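Local coordinates for protein putative hydrogenase (PDB 3LYU) that probably serves as the nucleotide-binding-type alpha/beta domain of a flavin- and [2Fe-2S]-dependent oxidoreductase, at residues Phe18-Ala23 and Asp46-His51; Ala26-Val31 and Glu55-Leu60; Leu22-Tyr27 and Asp109-Val114. All blocks are in the same frame, centred on the assembly; numbering follows the deposited sequence.

Interaction 1 of 3, residues Phe18-Ala23 and Asp46-His51; sequences FGKILA and DVTTLH
Ala23 CB sits against Val47 CG2 at 3.7 Å and, slightly farther, Thr49 CG2. Next to it Ile21 CB meets Val47 CB at 4.0 Å. Beta-branched Ile21, Val47 and Thr49 suit extended strand backbone, and the small methyl of Ala23 lets the larger Val47 and Thr49 come close beside it. The torsion of Val47 (chi1 58°) puts CG2 anti to the backbone N, where it reaches Ala23. On the other face Leu22 CD1 comes down on Thr48 O at 3.3 Å. The backbones form a parallel ladder of five hydrogen bonds, from Asp46 N to Gly19 O (2.7 Å) through to Leu50 N with Ala23 O. At the polar edge Lys20 and Asp46 run side by side: the extended lysine lays CG 3.0 Å from Asp46 OD2, but NZ stays 4.3 Å from it, beyond a salt bridge. The ammonium instead pairs with Glu106 and makes a cation-pi contact with Trp108. An alanine in place of Lys20, lacking the ammonium and its methylenes, would probably leave Glu106 without its salt-bridge mate. Ile21, Val47 and Thr49 face helix 29-42, Leu22 and Leu50 face helix 84-104, and strand 70-76 continues the sheet beyond 46-51.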
loop_
_atom_site.group_PDB
_atom_site.type_symbol
_atom_site.label_atom_id
_atom_site.label_comp_id
_atom_site.label_asym_id
_atom_site.label_seq_id
_atom_site.Cartn_x
_atom_site.Cartn_y
_atom_site.Cartn_z
ATOM N N PHE B 18 6.843 -6.434 -21.043
ATOM C CA PHE B 18 6.754 -4.998 -21.277
ATOM C C PHE B 18 7.494 -4.700 -22.576
ATOM O O PHE B 18 7.300 -3.651 -23.194
ATOM C CB PHE B 18 7.385 -4.214 -20.119
ATOM C CG PHE B 18 6.747 -4.481 -18.777
ATOM C CD1 PHE B 18 7.101 -5.607 -18.036
ATOM C CD2 PHE B 18 5.797 -3.605 -18.251
ATOM C CE1 PHE B 18 6.523 -5.860 -16.786
ATOM C CE2 PHE B 18 5.211 -3.847 -17.005
ATOM C CZ PHE B 18 5.576 -4.981 -16.267
ATOM N N GLY B 19 8.330 -5.648 -22.984
ATOM C CA GLY B 19 9.090 -5.488 -24.198
ATOM C C GLY B 19 10.552 -5.326 -23.875
ATOM O O GLY B 19 11.171 -6.257 -23.374
ATOM N N LYS B 20 11.097 -4.145 -24.162
ATOM C CA LYS B 20 12.501 -3.858 -23.910
ATOM C C LYS B 20 12.629 -3.124 -22.584
ATOM O O LYS B 20 12.102 -2.028 -22.422
ATOM C CB LYS B 20 13.082 -3.019 -25.044
ATOM C CG LYS B 20 14.594 -2.907 -24.984
ATOM C CD LYS B 20 15.162 -2.251 -26.225
ATOM C CE LYS B 20 16.678 -2.212 -26.182
ATOM N NZ LYS B 20 17.236 -1.586 -27.413
ATOM N N ILE B 21 13.339 -3.740 -21.641
ATOM C CA ILE B 21 13.489 -3.176 -20.308
ATOM C C ILE B 21 14.917 -2.778 -19.935
ATOM O O ILE B 21 15.873 -3.496 -20.206
ATOM C CB ILE B 21 12.961 -4.173 -19.219
ATOM C CG1 ILE B 21 11.531 -4.616 -19.558
ATOM C CG2 ILE B 21 13.002 -3.508 -17.832
ATOM C CD1 ILE B 21 11.015 -5.758 -18.716
ATOM N N LEU B 22 15.044 -1.617 -19.311
ATOM C CA LEU B 22 16.330 -1.140 -18.861
ATOM C C LEU B 22 16.299 -1.276 -17.343
ATOM O O LEU B 22 15.688 -0.457 -16.647
ATOM C CB LEU B 22 16.527 0.329 -19.250
ATOM C CG LEU B 22 17.765 0.962 -18.605
ATOM C CD1 LEU B 22 19.009 0.133 -18.935
ATOM C CD2 LEU B 22 17.932 2.376 -19.084
ATOM N N ALA B 23 16.930 -2.326 -16.833
ATOM C CA ALA B 23 16.976 -2.552 -15.399
ATOM C C ALA B 23 18.290 -1.973 -14.855
ATOM O O ALA B 23 19.369 -2.458 -15.184
ATOM C CB ALA B 23 16.876 -4.039 -15.112
ATOM N N ASP B 46 13.180 -8.048 -23.313
ATOM C CA ASP B 46 14.533 -7.759 -23.772
ATOM C C ASP B 46 15.129 -6.816 -22.737
ATOM O O ASP B 46 15.158 -5.602 -22.937
ATOM C CB ASP B 46 14.493 -7.065 -25.136
ATOM C CG ASP B 46 15.863 -6.607 -25.602
ATOM O OD1 ASP B 46 16.716 -7.469 -25.893
ATOM O OD2 ASP B 46 16.093 -5.384 -25.674
ATOM N N VAL B 47 15.596 -7.366 -21.624
ATOM C CA VAL B 47 16.152 -6.520 -20.586
ATOM C C VAL B 47 17.665 -6.356 -20.709
ATOM O O VAL B 47 18.396 -7.309 -20.969
ATOM C CB VAL B 47 15.773 -7.060 -19.169
ATOM C CG1 VAL B 47 16.266 -8.477 -19.004
ATOM C CG2 VAL B 47 16.355 -6.160 -18.084
ATOM N N THR B 48 18.120 -5.116 -20.563
ATOM C CA THR B 48 19.540 -4.800 -20.618
ATOM C C THR B 48 19.777 -4.120 -19.273
ATOM O O THR B 48 19.109 -3.129 -18.941
ATOM C CB THR B 48 19.872 -3.814 -21.746
ATOM O OG1 THR B 48 19.530 -2.492 -21.330
ATOM C CG2 THR B 48 19.086 -4.152 -23.010
ATOM N N THR B 49 20.702 -4.663 -18.488
ATOM C CA THR B 49 20.971 -4.107 -17.173
ATOM C C THR B 49 22.130 -3.142 -17.152
ATOM O O THR B 49 23.082 -3.263 -17.922
ATOM C CB THR B 49 21.258 -5.214 -16.120
ATOM O OG1 THR B 49 22.383 -5.996 -16.535
ATOM C CG2 THR B 49 20.045 -6.115 -15.938
ATOM N N LEU B 50 22.050 -2.172 -16.261
ATOM C CA LEU B 50 23.115 -1.200 -16.136
ATOM C C LEU B 50 23.547 -1.151 -14.683
ATOM O O LEU B 50 22.720 -0.961 -13.800
ATOM C CB LEU B 50 22.632 0.183 -16.592
ATOM C CG LEU B 50 23.510 1.377 -16.182
ATOM C CD1 LEU B 50 24.852 1.293 -16.877
ATOM C CD2 LEU B 50 22.811 2.681 -16.519
ATOM N N HIS B 51 24.832 -1.348 -14.431
ATOM C CA HIS B 51 25.331 -1.290 -13.069
ATOM C C HIS B 51 26.310 -0.137 -12.963
ATOM O O HIS B 51 27.386 -0.177 -13.573
ATOM C CB HIS B 51 26.053 -2.588 -12.674
ATOM C CG HIS B 51 26.473 -2.628 -11.232
ATOM N ND1 HIS B 51 27.457 -3.471 -10.765
ATOM C CD2 HIS B 51 26.031 -1.936 -10.154
ATOM C CE1 HIS B 51 27.605 -3.298 -9.463
ATOM N NE2 HIS B 51 26.750 -2.371 -9.068
#

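Interaction 2 of 3, residues Ala26-Val31 and Glu55-Leu60; sequences AYTGIV and EPMVIL
Ile30 and Ile59 press methyl against methyl, CG2 to CG2 at 3.5 Å, and this bump-to-bump meeting is the tightest point between the first turn of helix 29-42 and the loop that follows strand 46-54. In Ile59 the longer branch, CG1, is anti to the backbone N (chi1 -168°), which presents the short CG2 branch to Ile30 while the rest of the side chain runs away from it. Val31 CG2 approaches the same methyl more loosely.

To one side, Leu60 fills the hollow over the helix backbone: its CD2 lies 3.9 Å from Val31 CA and 4.0 Å from Ile30 O, so the leucine tip lies against the helix main chain rather than a side chain. To the other side, Met57, a selenomethionine here, supplies a slender knob. Its chain is straight at chi2 and bends at chi3 (55°), bringing CE into the groove between Thr28 CG2, at 4.0 Å, and Tyr27 CB, at 4.3 Å. CE meets the tyrosine ring at the edge, near its plane, and not over a face.

The groove that takes Met57 CE lies on a type II' turn from Ala26 to Gly29, closed by the bond from Gly29 N to Ala26 O (2.7 Å). Glycine suits its last position, since a beta carbon there would collide with Ala26 O. In related reductases the turn after this first strand belongs to the nucleotide-binding region, and the same may hold here. Leu85 and Phe84 of a neighbouring subunit pack on Ile59 and Met57, respectively. The side chains that meet do so almost wholly through carbon, with no hydrogen bonds between the segments, which implies that fit and burial rather than polar pairing hold them together.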
loop_
_atom_site.group_PDB
_atom_site.type_symbol
_atom_site.label_atom_id
_atom_site.label_comp_id
_atom_site.label_asym_id
_atom_site.label_seq_id
_atom_site.Cartn_x
_atom_site.Cartn_y
_atom_site.Cartn_z
ATOM N N ALA B 26 22.221 0.676 -8.908
ATOM C CA ALA B 26 23.305 1.536 -8.457
ATOM C C ALA B 26 23.977 0.925 -7.230
ATOM O O ALA B 26 23.312 0.435 -6.320
ATOM C CB ALA B 26 22.773 2.914 -8.133
ATOM N N TYR B 27 25.301 0.954 -7.211
ATOM C CA TYR B 27 26.056 0.406 -6.092
ATOM C C TYR B 27 25.637 -1.047 -5.854
ATOM O O TYR B 27 25.572 -1.824 -6.799
ATOM C CB TYR B 27 25.841 1.262 -4.821
ATOM C CG TYR B 27 26.227 2.735 -4.953
ATOM C CD1 TYR B 27 25.259 3.722 -5.144
ATOM C CD2 TYR B 27 27.569 3.134 -4.910
ATOM C CE1 TYR B 27 25.613 5.065 -5.294
ATOM C CE2 TYR B 27 27.934 4.478 -5.060
ATOM C CZ TYR B 27 26.953 5.438 -5.252
ATOM O OH TYR B 27 27.312 6.766 -5.408
ATOM N N THR B 28 25.344 -1.414 -4.609
ATOM C CA THR B 28 24.953 -2.791 -4.301
ATOM C C THR B 28 23.516 -3.069 -4.719
ATOM O O THR B 28 23.019 -4.193 -4.583
ATOM C CB THR B 28 25.102 -3.117 -2.784
ATOM O OG1 THR B 28 24.094 -2.423 -2.038
ATOM C CG2 THR B 28 26.469 -2.692 -2.280
ATOM N N GLY B 29 22.852 -2.040 -5.235
ATOM C CA GLY B 29 21.481 -2.202 -5.666
ATOM C C GLY B 29 21.377 -3.253 -6.753
ATOM O O GLY B 29 20.301 -3.810 -6.963
ATOM N N ILE B 30 22.492 -3.542 -7.431
ATOM C CA ILE B 30 22.506 -4.531 -8.517
ATOM C C ILE B 30 22.229 -5.962 -8.035
ATOM O O ILE B 30 21.728 -6.797 -8.784
ATOM C CB ILE B 30 23.859 -4.505 -9.293
ATOM C CG1 ILE B 30 23.708 -5.168 -10.668
ATOM C CG2 ILE B 30 24.934 -5.225 -8.499
ATOM C CD1 ILE B 30 22.784 -4.431 -11.594
ATOM N N VAL B 31 22.547 -6.240 -6.782
ATOM C CA VAL B 31 22.306 -7.562 -6.225
ATOM C C VAL B 31 20.816 -7.901 -6.281
ATOM O O VAL B 31 20.424 -9.028 -6.605
ATOM C CB VAL B 31 22.765 -7.619 -4.763
ATOM C CG1 VAL B 31 22.578 -9.035 -4.203
ATOM C CG2 VAL B 31 24.214 -7.171 -4.670
ATOM N N GLU B 55 34.817 1.388 -9.186
ATOM C CA GLU B 55 35.646 0.322 -9.729
ATOM C C GLU B 55 35.793 -0.918 -8.840
ATOM O O GLU B 55 35.663 -2.054 -9.316
ATOM C CB GLU B 55 37.034 0.861 -10.075
ATOM C CG GLU B 55 37.039 1.836 -11.231
ATOM C CD GLU B 55 38.438 2.316 -11.595
ATOM O OE1 GLU B 55 38.557 3.154 -12.522
ATOM O OE2 GLU B 55 39.414 1.856 -10.959
ATOM N N PRO B 56 36.075 -0.721 -7.541
ATOM C CA PRO B 56 36.237 -1.845 -6.611
ATOM C C PRO B 56 34.933 -2.450 -6.076
ATOM O O PRO B 56 34.953 -3.130 -5.046
ATOM C CB PRO B 56 37.065 -1.233 -5.490
ATOM C CG PRO B 56 36.501 0.164 -5.418
ATOM C CD PRO B 56 36.437 0.554 -6.887
HETATM N N MSE B 57 33.816 -2.224 -6.768
HETATM C CA MSE B 57 32.528 -2.728 -6.298
HETATM C C MSE B 57 31.628 -3.432 -7.291
HETATM O O MSE B 57 30.477 -3.739 -6.971
HETATM C CB MSE B 57 31.735 -1.591 -5.678
HETATM C CG MSE B 57 32.352 -1.015 -4.431
HETATM SE SE MSE B 57 31.246 0.397 -3.801
HETATM C CE MSE B 57 29.550 -0.577 -3.668
ATOM N N VAL B 58 32.118 -3.675 -8.498
ATOM C CA VAL B 58 31.279 -4.363 -9.465
ATOM C C VAL B 58 31.116 -5.813 -9.005
ATOM O O VAL B 58 32.049 -6.424 -8.485
ATOM C CB VAL B 58 31.855 -4.254 -10.926
ATOM C CG1 VAL B 58 33.353 -4.061 -10.893
ATOM C CG2 VAL B 58 31.488 -5.481 -11.742
ATOM N N ILE B 59 29.903 -6.334 -9.159
ATOM C CA ILE B 59 29.580 -7.693 -8.748
ATOM C C ILE B 59 28.525 -8.259 -9.691
ATOM O O ILE B 59 27.820 -7.507 -10.353
ATOM C CB ILE B 59 29.044 -7.705 -7.286
ATOM C CG1 ILE B 59 28.984 -9.140 -6.755
ATOM C CG2 ILE B 59 27.676 -7.046 -7.220
ATOM C CD1 ILE B 59 30.353 -9.836 -6.658
ATOM N N LEU B 60 28.441 -9.584 -9.763
ATOM C CA LEU B 60 27.470 -10.269 -10.620
ATOM C C LEU B 60 27.606 -10.025 -12.112
ATOM O O LEU B 60 26.747 -10.461 -12.875
ATOM C CB LEU B 60 26.045 -9.912 -10.203
ATOM C CG LEU B 60 25.319 -10.817 -9.208
ATOM C CD1 LEU B 60 26.252 -11.273 -8.086
ATOM C CD2 LEU B 60 24.137 -10.042 -8.651
#

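Interaction 3 of 3, residues Leu22-Tyr27 and Asp109-Val114; sequences LAIGAY and DLVFMV
Ile24 spreads over Met113 and Val111 on the neighbouring parallel strand. Its CB lies 3.6 Å from Met113 CG and 3.8 Å from Phe112 O, so the branch point rests directly on the adjoining strand. From there the two arms part. CG2, anti to the backbone N, stays beside Met113 CG at 3.8 Å. CG1, which lies anti to the carbonyl carbon (chi1 -53°), passes 4.1 Å from Phe112 O and carries CD1 onward until it touches Val111 CG2 at 4.0 Å. A beta-branched isoleucine fits well, for its two arms serve two neighbours on the same face.

Met113, present as selenomethionine, continues this row. Its flexible chain bends at chi3, and CE comes to the methyl of Ala26, a residue short enough to let the tip come close to the strand. On the opposite face Val114 turns CG1 to within 3.5 Å of Ile24 O. Gly25 pairs with Val114 without a side chain of its own, and Ile30 CD1 comes close to its CA.

Five hydrogen bonds join the backbones, beginning with Leu22 N to Leu110 O and ending with Ala26 N to Val114 O. The bond from Ile24 N to Phe112 O (2.8 Å) is the straightest, with 175° at the hydrogen.

Strand 20-26 is the central strand, with 110-114 beside it, of a doubly wound sheet of order 3-2-1-4-5, the order of the nucleotide-binding domain in ferredoxin reductase relatives. Leu95 and Val99 of helix 84-104 cover Ile24, while Val123 and Val127 of helix 117-130 back Met113 and Val111. On the other face Phe112 meets Trp40 of helix 29-42 edge to face, and Val114 packs on Val33 of that helix.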
loop_
_atom_site.group_PDB
_atom_site.type_symbol
_atom_site.label_atom_id
_atom_site.label_comp_id
_atom_site.label_asym_id
_atom_site.label_seq_id
_atom_site.Cartn_x
_atom_site.Cartn_y
_atom_site.Cartn_z
ATOM N N LEU B 22 15.044 -1.617 -19.311
ATOM C CA LEU B 22 16.330 -1.140 -18.861
ATOM C C LEU B 22 16.299 -1.276 -17.343
ATOM O O LEU B 22 15.688 -0.457 -16.647
ATOM C CB LEU B 22 16.527 0.329 -19.250
ATOM C CG LEU B 22 17.765 0.962 -18.605
ATOM C CD1 LEU B 22 19.009 0.133 -18.935
ATOM C CD2 LEU B 22 17.932 2.376 -19.084
ATOM N N ALA B 23 16.930 -2.326 -16.833
ATOM C CA ALA B 23 16.976 -2.552 -15.399
ATOM C C ALA B 23 18.290 -1.973 -14.855
ATOM O O ALA B 23 19.369 -2.458 -15.184
ATOM C CB ALA B 23 16.876 -4.039 -15.112
ATOM N N ILE B 24 18.181 -0.933 -14.028
ATOM C CA ILE B 24 19.338 -0.252 -13.445
ATOM C C ILE B 24 19.596 -0.594 -11.973
ATOM O O ILE B 24 18.667 -0.710 -11.171
ATOM C CB ILE B 24 19.173 1.267 -13.554
ATOM C CG1 ILE B 24 18.875 1.643 -14.995
ATOM C CG2 ILE B 24 20.431 1.960 -13.100
ATOM C CD1 ILE B 24 18.543 3.079 -15.167
ATOM N N GLY B 25 20.867 -0.754 -11.627
ATOM C CA GLY B 25 21.228 -1.064 -10.259
ATOM C C GLY B 25 22.410 -0.214 -9.874
ATOM O O GLY B 25 23.478 -0.342 -10.457
ATOM N N ALA B 26 22.221 0.676 -8.908
ATOM C CA ALA B 26 23.305 1.536 -8.457
ATOM C C ALA B 26 23.977 0.925 -7.230
ATOM O O ALA B 26 23.312 0.435 -6.320
ATOM C CB ALA B 26 22.773 2.914 -8.133
ATOM N N TYR B 27 25.301 0.954 -7.211
ATOM C CA TYR B 27 26.056 0.406 -6.092
ATOM C C TYR B 27 25.637 -1.047 -5.854
ATOM O O TYR B 27 25.572 -1.824 -6.799
ATOM C CB TYR B 27 25.841 1.262 -4.821
ATOM C CG TYR B 27 26.227 2.735 -4.953
ATOM C CD1 TYR B 27 25.259 3.722 -5.144
ATOM C CD2 TYR B 27 27.569 3.134 -4.910
ATOM C CE1 TYR B 27 25.613 5.065 -5.294
ATOM C CE2 TYR B 27 27.934 4.478 -5.060
ATOM C CZ TYR B 27 26.953 5.438 -5.252
ATOM O OH TYR B 27 27.312 6.766 -5.408
ATOM N N ASP B 109 10.712 0.331 -23.468
ATOM C CA ASP B 109 9.318 0.197 -23.082
ATOM C C ASP B 109 9.151 0.458 -21.593
ATOM O O ASP B 109 8.086 0.881 -21.144
ATOM C CB ASP B 109 8.820 -1.206 -23.417
ATOM C CG ASP B 109 8.688 -1.431 -24.908
ATOM O OD1 ASP B 109 7.793 -0.807 -25.527
ATOM O OD2 ASP B 109 9.482 -2.223 -25.462
ATOM N N LEU B 110 10.210 0.209 -20.833
ATOM C CA LEU B 110 10.168 0.411 -19.395
ATOM C C LEU B 110 11.555 0.586 -18.787
ATOM O O LEU B 110 12.552 0.101 -19.321
ATOM C CB LEU B 110 9.479 -0.778 -18.710
ATOM C CG LEU B 110 9.591 -0.798 -17.178
ATOM C CD1 LEU B 110 8.713 0.290 -16.587
ATOM C CD2 LEU B 110 9.189 -2.147 -16.636
ATOM N N VAL B 111 11.601 1.301 -17.670
ATOM C CA VAL B 111 12.839 1.495 -16.937
ATOM C C VAL B 111 12.545 1.189 -15.470
ATOM O O VAL B 111 11.540 1.631 -14.919
ATOM C CB VAL B 111 13.398 2.934 -17.078
ATOM C CG1 VAL B 111 12.352 3.940 -16.692
ATOM C CG2 VAL B 111 14.640 3.100 -16.210
ATOM N N PHE B 112 13.408 0.385 -14.863
ATOM C CA PHE B 112 13.262 0.015 -13.469
ATOM C C PHE B 112 14.593 0.221 -12.778
ATOM O O PHE B 112 15.632 -0.161 -13.296
ATOM C CB PHE B 112 12.822 -1.438 -13.360
ATOM C CG PHE B 112 12.983 -2.021 -11.985
ATOM C CD1 PHE B 112 14.062 -2.859 -11.692
ATOM C CD2 PHE B 112 12.042 -1.768 -10.991
ATOM C CE1 PHE B 112 14.200 -3.442 -10.434
ATOM C CE2 PHE B 112 12.169 -2.347 -9.723
ATOM C CZ PHE B 112 13.249 -3.186 -9.448
HETATM N N MSE B 113 14.564 0.835 -11.605
HETATM C CA MSE B 113 15.793 1.078 -10.890
HETATM C C MSE B 113 15.741 0.842 -9.393
HETATM O O MSE B 113 14.708 1.025 -8.740
HETATM C CB MSE B 113 16.264 2.504 -11.121
HETATM C CG MSE B 113 17.648 2.713 -10.577
HETATM SE SE MSE B 113 18.173 4.521 -10.477
HETATM C CE MSE B 113 19.098 4.485 -8.784
ATOM N N VAL B 114 16.888 0.441 -8.861
ATOM C CA VAL B 114 17.061 0.219 -7.436
ATOM C C VAL B 114 18.423 0.811 -7.023
ATOM O O VAL B 114 19.465 0.409 -7.513
ATOM C CB VAL B 114 16.951 -1.304 -7.076
ATOM C CG1 VAL B 114 17.664 -2.139 -8.115
ATOM C CG2 VAL B 114 17.537 -1.571 -5.690
#

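Strand 20-26 unites the set: interactions 1 and 3 bind its two edges, share Leu22 and Ala23, and have centres about 7 Å apart. Interaction 2 begins where that strand ends, with its centre about 13 Å from that of interaction 3 and about 17 Å from that of interaction 1. His51, at the end of the second segment of interaction 1, bridges to it through a probable hydrogen bond from NE2 to Tyr27 O (2.6 Å). At the other end of the strand, Asp109 OD2 probably bonds Lys20 N at 2.8 Å. The strand shared by interactions 1 and 3 thus leads into the turn of interaction 2, whose possible nucleotide-binding role is inferred from the fold alone.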